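Side-chain contacts in separin (Saccharomyces cerevisiae, PDB 5U1T), which cleaves the cohesin subunit MCD1/SCC1 at the onset of anaphase as a caspase-like cysteine protease, and is held inactive by securin for most of the cell cycle: residues N1061-S1064 with S1065-N1069; A1121-D1124 with L1125-N1129. All blocks are in the same frame, centred on the assembly; numbering follows the deposited sequence.

Contact 1 (N1061-S1064 with S1065-N1069); sequences NAES and SLITN
Glu1063 and Ile1067 lie one turn apart near the start of helix 1062-1072, and their side chains cross at a slant. In Ile1067 the CB atom sits 3.5 Å from the carbonyl O of Ser1064. With CG1 beside the backbone N (chi1 -68°), the branch leans back toward the preceding turn, and CG1 comes 3.4 Å from the carbonyl O of Glu1063. From there the chain runs on extended, and its tip, CD1, ends 3.9 Å from OE2 of Glu1063, so the methyl rests against one carboxylate oxygen of the residue a turn before it. The backbones beneath are tied by Ile1067 N, which donates to Glu1063 O over 2.9 Å. One residue on, Thr1068 N donates to Ser1064 O, also over 2.9 Å.

Just ahead of the pair, Asn1061 takes the N-cap position without a capping bond from its own side chain, and its carbonyl O is the first acceptor of the helix. Ser1065 N gives this oxygen a weak bond of 3.3 Å, and Ser1064 OG contributes another weak one from within the first turn. Ser1065 OG is modelled implausibly close to the same Asn1061 O, at 2.4 Å, which leaves that bond doubtful in detail.

OE2 of Glu1063 also forms a salt bridge with Arg1158 of strand 1157-1163. The same oxygen thus has a charged partner on the sheet and an aliphatic neighbour on its own helix, and the arginine would be expected to favour the ionised carboxylate.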
ATOM      1  N   ASN A1061       0.013 -53.996 -10.196  1.00100.76           N
ATOM      2  CA  ASN A1061      -0.349 -53.156 -11.351  1.00102.31           C
ATOM      3  C   ASN A1061       0.888 -52.629 -12.099  1.00 94.67           C
ATOM      4  O   ASN A1061       1.190 -51.432 -12.086  1.00 93.86           O
ATOM      5  CB  ASN A1061      -1.241 -51.980 -10.920  1.00100.42           C
ATOM      6  CG  ASN A1061      -2.706 -52.376 -10.739  1.00102.02           C
ATOM      7  OD1 ASN A1061      -3.492 -51.605 -10.176  1.00106.40           O
ATOM      8  ND2 ASN A1061      -3.076 -53.574 -11.208  1.00 99.14           N
ATOM      9  N   ALA A1062       1.586 -53.545 -12.754  1.00 97.45           N
ATOM     10  CA  ALA A1062       2.854 -53.242 -13.399  1.00 93.25           C
ATOM     11  C   ALA A1062       2.705 -52.266 -14.568  1.00 87.09           C
ATOM     12  O   ALA A1062       3.329 -51.200 -14.570  1.00 88.77           O
ATOM     13  CB  ALA A1062       3.516 -54.543 -13.869  1.00 90.99           C
ATOM     14  N   GLU A1063       1.879 -52.626 -15.555  1.00 83.74           N
ATOM     15  CA  GLU A1063       1.791 -51.846 -16.789  1.00 82.06           C
ATOM     16  C   GLU A1063       1.081 -50.519 -16.575  1.00 82.49           C
ATOM     17  O   GLU A1063       1.500 -49.483 -17.097  1.00 80.48           O
ATOM     18  CB  GLU A1063       1.077 -52.623 -17.895  1.00 75.07           C
ATOM     19  CG  GLU A1063       1.397 -52.053 -19.276  1.00 83.16           C
ATOM     20  CD  GLU A1063       0.264 -52.204 -20.285  1.00 90.11           C
ATOM     21  OE1 GLU A1063      -0.684 -52.984 -20.016  1.00 89.56           O
ATOM     22  OE2 GLU A1063       0.325 -51.537 -21.355  1.00 89.77           O
ATOM     23  N   SER A1064      -0.002 -50.560 -15.812  1.00 82.24           N
ATOM     24  CA  SER A1064      -0.747 -49.355 -15.507  1.00 81.06           C
ATOM     25  C   SER A1064       0.146 -48.282 -14.853  1.00 80.09           C
ATOM     26  O   SER A1064      -0.012 -47.095 -15.114  1.00 73.22           O
ATOM     27  CB  SER A1064      -1.927 -49.692 -14.600  1.00 78.97           C
ATOM     28  OG  SER A1064      -1.472 -49.958 -13.290  1.00 89.19           O
ATOM     29  N   SER A1065       1.091 -48.706 -14.016  1.00 79.98           N
ATOM     30  CA  SER A1065       1.986 -47.759 -13.345  1.00 75.82           C
ATOM     31  C   SER A1065       2.930 -47.114 -14.344  1.00 73.03           C
ATOM     32  O   SER A1065       3.322 -45.958 -14.186  1.00 72.75           O
ATOM     33  CB  SER A1065       2.791 -48.454 -12.246  1.00 72.10           C
ATOM     34  OG  SER A1065       1.950 -49.256 -11.436  1.00 80.08           O
ATOM     35  N   LEU A1066       3.297 -47.874 -15.368  1.00 68.27           N
ATOM     36  CA  LEU A1066       4.152 -47.352 -16.417  1.00 70.15           C
ATOM     37  C   LEU A1066       3.360 -46.354 -17.274  1.00 70.39           C
ATOM     38  O   LEU A1066       3.886 -45.320 -17.703  1.00 67.41           O
ATOM     39  CB  LEU A1066       4.723 -48.491 -17.274  1.00 69.85           C
ATOM     40  CG  LEU A1066       5.878 -48.041 -18.174  1.00 63.71           C
ATOM     41  CD1 LEU A1066       6.927 -47.334 -17.349  1.00 62.32           C
ATOM     42  CD2 LEU A1066       6.498 -49.197 -18.928  1.00 63.07           C
ATOM     43  N   ILE A1067       2.086 -46.655 -17.497  1.00 70.69           N
ATOM     44  CA  ILE A1067       1.215 -45.760 -18.254  1.00 72.80           C
ATOM     45  C   ILE A1067       0.985 -44.413 -17.542  1.00 67.85           C
ATOM     46  O   ILE A1067       1.191 -43.345 -18.137  1.00 63.83           O
ATOM     47  CB  ILE A1067      -0.134 -46.423 -18.527  1.00 73.07           C
ATOM     48  CG1 ILE A1067       0.058 -47.591 -19.490  1.00 75.97           C
ATOM     49  CG2 ILE A1067      -1.122 -45.417 -19.088  1.00 68.05           C
ATOM     50  CD1 ILE A1067      -1.199 -48.345 -19.773  1.00 75.51           C
ATOM     51  N   THR A1068       0.572 -44.460 -16.278  1.00 64.33           N
ATOM     52  CA  THR A1068       0.325 -43.227 -15.560  1.00 64.14           C
ATOM     53  C   THR A1068       1.647 -42.476 -15.422  1.00 66.60           C
ATOM     54  O   THR A1068       1.664 -41.253 -15.457  1.00 71.86           O
ATOM     55  CB  THR A1068      -0.336 -43.444 -14.162  1.00 66.33           C
ATOM     56  OG1 THR A1068       0.663 -43.615 -13.157  1.00 66.23           O
ATOM     57  CG2 THR A1068      -1.294 -44.628 -14.149  1.00 65.46           C
ATOM     58  N   ASN A1069       2.754 -43.174 -15.392  1.00 66.88           N
ATOM     59  CA  ASN A1069       4.011 -42.482 -15.292  1.00 61.56           C
ATOM     60  C   ASN A1069       4.421 -41.823 -16.577  1.00 65.37           C
ATOM     61  O   ASN A1069       5.055 -40.809 -16.587  1.00 64.38           O
ATOM     62  CB  ASN A1069       5.086 -43.432 -14.849  1.00 61.98           C
ATOM     63  CG  ASN A1069       5.951 -42.839 -13.797  1.00 72.85           C
ATOM     64  OD1 ASN A1069       6.871 -42.118 -14.097  1.00 74.06           O
ATOM     65  ND2 ASN A1069       5.642 -43.109 -12.560  1.00 66.73           N
TER

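Contact 2 (A1121-D1124 with L1125-N1129); sequences AQKD and LMESN
The carboxylate of Glu1127 reaches back one turn and crosses the aliphatic part of Lys1123 at an angle. Its OE2 is 3.1 Å from CE and 3.3 Å from CG of the lysine, whereas the ammonium NZ stands 4.1 Å from the same oxygen, beyond salt-bridge range. Lys1123 bends at chi2 (139°) and again at chi4, and the second bend turns NZ away from OE2. Under this pair, Glu1127 N donates to Lys1123 O over 3.1 Å.

On the buried side, Leu1125 brings CB and CG close to the carbonyl O of Ala1121, which also accepts the Leu1125 N-H at 2.8 Å. Beyond it, Leu1391 and Leu1395 of helix 1388-1397 pack on the leucine, and Met1126 meets Arg1158 of strand 1157-1163.

The last turn closes on Leu1125 O, which takes two bonds from Ser1128: OG at 2.6 Å and N at 3.1 Å. Ser1128 OG in turn accepts from Leu1130 N, and Lys1156 NZ donates to Met1126 O, so polar groups bind the chain where it leaves helical geometry at Asn1129. For the exposed Lys1123-Glu1127 pair, the attraction is probably modest, since the charges are near but not paired.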
ATOM      1  N   ALA A1121      -4.227 -38.477 -24.493  1.00 70.41           N
ATOM      2  CA  ALA A1121      -3.348 -38.322 -25.640  1.00 70.44           C
ATOM      3  C   ALA A1121      -2.589 -39.621 -25.865  1.00 77.03           C
ATOM      4  O   ALA A1121      -2.534 -40.163 -26.973  1.00 76.15           O
ATOM      5  CB  ALA A1121      -2.391 -37.180 -25.430  1.00 68.92           C
ATOM      6  N   GLN A1122      -2.016 -40.121 -24.783  1.00 73.42           N
ATOM      7  CA  GLN A1122      -1.230 -41.328 -24.830  1.00 70.11           C
ATOM      8  C   GLN A1122      -2.075 -42.552 -25.195  1.00 76.97           C
ATOM      9  O   GLN A1122      -1.626 -43.413 -25.954  1.00 78.94           O
ATOM     10  CB  GLN A1122      -0.543 -41.511 -23.492  1.00 70.80           C
ATOM     11  CG  GLN A1122       0.068 -42.849 -23.278  1.00 81.55           C
ATOM     12  CD  GLN A1122       1.132 -42.775 -22.223  1.00 81.84           C
ATOM     13  OE1 GLN A1122       1.742 -41.717 -22.038  1.00 79.55           O
ATOM     14  NE2 GLN A1122       1.364 -43.890 -21.516  1.00 76.57           N
ATOM     15  N   LYS A1123      -3.296 -42.622 -24.667  1.00 74.13           N
ATOM     16  CA  LYS A1123      -4.199 -43.713 -25.008  1.00 69.92           C
ATOM     17  C   LYS A1123      -4.536 -43.658 -26.494  1.00 72.44           C
ATOM     18  O   LYS A1123      -4.545 -44.680 -27.184  1.00 76.08           O
ATOM     19  CB  LYS A1123      -5.472 -43.663 -24.162  1.00 71.78           C
ATOM     20  CG  LYS A1123      -6.618 -44.492 -24.730  1.00 71.27           C
ATOM     21  CD  LYS A1123      -7.378 -45.245 -23.654  1.00 76.78           C
ATOM     22  CE  LYS A1123      -8.765 -45.652 -24.132  1.00 85.90           C
ATOM     23  NZ  LYS A1123      -9.649 -44.451 -24.344  1.00 93.61           N
ATOM     24  N   ASP A1124      -4.784 -42.453 -26.992  1.00 76.83           N
ATOM     25  CA  ASP A1124      -5.087 -42.258 -28.406  1.00 76.46           C
ATOM     26  C   ASP A1124      -3.919 -42.615 -29.307  1.00 76.15           C
ATOM     27  O   ASP A1124      -4.111 -43.288 -30.313  1.00 80.08           O
ATOM     28  CB  ASP A1124      -5.510 -40.819 -28.673  1.00 75.29           C
ATOM     29  CG  ASP A1124      -6.908 -40.543 -28.211  1.00 80.36           C
ATOM     30  OD1 ASP A1124      -7.669 -41.523 -28.041  1.00 80.98           O
ATOM     31  OD2 ASP A1124      -7.243 -39.355 -28.019  1.00 83.97           O
ATOM     32  N   LEU A1125      -2.714 -42.160 -28.955  1.00 76.65           N
ATOM     33  CA  LEU A1125      -1.519 -42.473 -29.741  1.00 75.09           C
ATOM     34  C   LEU A1125      -1.329 -43.986 -29.859  1.00 75.14           C
ATOM     35  O   LEU A1125      -1.072 -44.515 -30.943  1.00 71.21           O
ATOM     36  CB  LEU A1125      -0.269 -41.833 -29.124  1.00 67.02           C
ATOM     37  CG  LEU A1125       0.017 -40.374 -29.488  1.00 68.63           C
ATOM     38  CD1 LEU A1125       1.237 -39.868 -28.747  1.00 69.97           C
ATOM     39  CD2 LEU A1125       0.206 -40.204 -30.978  1.00 65.04           C
ATOM     40  N   MET A1126      -1.472 -44.672 -28.732  1.00 74.12           N
ATOM     41  CA  MET A1126      -1.238 -46.101 -28.659  1.00 73.53           C
ATOM     42  C   MET A1126      -2.198 -46.805 -29.613  1.00 76.99           C
ATOM     43  O   MET A1126      -1.815 -47.706 -30.364  1.00 76.35           O
ATOM     44  CB  MET A1126      -1.414 -46.587 -27.217  1.00 73.81           C
ATOM     45  CG  MET A1126      -0.942 -48.013 -26.951  1.00 83.84           C
ATOM     46  SD  MET A1126       0.849 -48.216 -27.120  1.00 88.24           S
ATOM     47  CE  MET A1126       1.392 -46.844 -26.140  1.00 85.14           C
ATOM     48  N   GLU A1127      -3.441 -46.340 -29.614  1.00 77.20           N
ATOM     49  CA  GLU A1127      -4.493 -46.980 -30.385  1.00 70.38           C
ATOM     50  C   GLU A1127      -4.507 -46.584 -31.856  1.00 70.14           C
ATOM     51  O   GLU A1127      -5.237 -47.171 -32.647  1.00 74.10           O
ATOM     52  CB  GLU A1127      -5.843 -46.671 -29.757  1.00 74.48           C
ATOM     53  CG  GLU A1127      -6.002 -47.276 -28.386  1.00 68.01           C
ATOM     54  CD  GLU A1127      -7.321 -46.914 -27.734  1.00 85.93           C
ATOM     55  OE1 GLU A1127      -8.235 -46.409 -28.433  1.00 93.31           O
ATOM     56  OE2 GLU A1127      -7.447 -47.130 -26.510  1.00 87.59           O
ATOM     57  N   SER A1128      -3.691 -45.604 -32.224  1.00 68.30           N
ATOM     58  CA  SER A1128      -3.628 -45.128 -33.609  1.00 69.69           C
ATOM     59  C   SER A1128      -3.117 -46.193 -34.564  1.00 73.53           C
ATOM     60  O   SER A1128      -3.209 -46.042 -35.783  1.00 76.82           O
ATOM     61  CB  SER A1128      -2.714 -43.910 -33.711  1.00 74.04           C
ATOM     62  OG  SER A1128      -1.358 -44.310 -33.561  1.00 70.83           O
ATOM     63  N   ASN A1129      -2.548 -47.246 -33.986  1.00 72.06           N
ATOM     64  CA  ASN A1129      -1.878 -48.321 -34.714  1.00 78.38           C
ATOM     65  C   ASN A1129      -0.860 -47.835 -35.741  1.00 77.23           C
ATOM     66  O   ASN A1129      -0.496 -48.572 -36.664  1.00 79.12           O
ATOM     67  CB  ASN A1129      -2.889 -49.230 -35.411  1.00 81.67           C
ATOM     68  CG  ASN A1129      -2.361 -50.647 -35.571  1.00 85.12           C
ATOM     69  OD1 ASN A1129      -1.603 -51.131 -34.723  1.00 87.24           O
ATOM     70  ND2 ASN A1129      -2.729 -51.306 -36.662  1.00 87.13           N
TER

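How the contacts relate
Contact 1 comes first along the chain, near the start of helix 1062-1072, and contact 2 follows at the end of helix 1111-1127; their centres are 15 Å apart. They meet where Gln1122 packs on the earlier helix, its NE2 lying 3.4 Å from Ile1067 O and its side chain also touching Phe1070 and Ser1071. Arg1158 of strand 1157-1163 is common ground: it pairs with Glu1063 of contact 1 and touches Gln1122 and Met1126 of contact 2. From there contact 2 continues to helix 1388-1397, while contact 1 leans on helix 1036-1054. Both lie away from Cys1497, the probable catalytic residue.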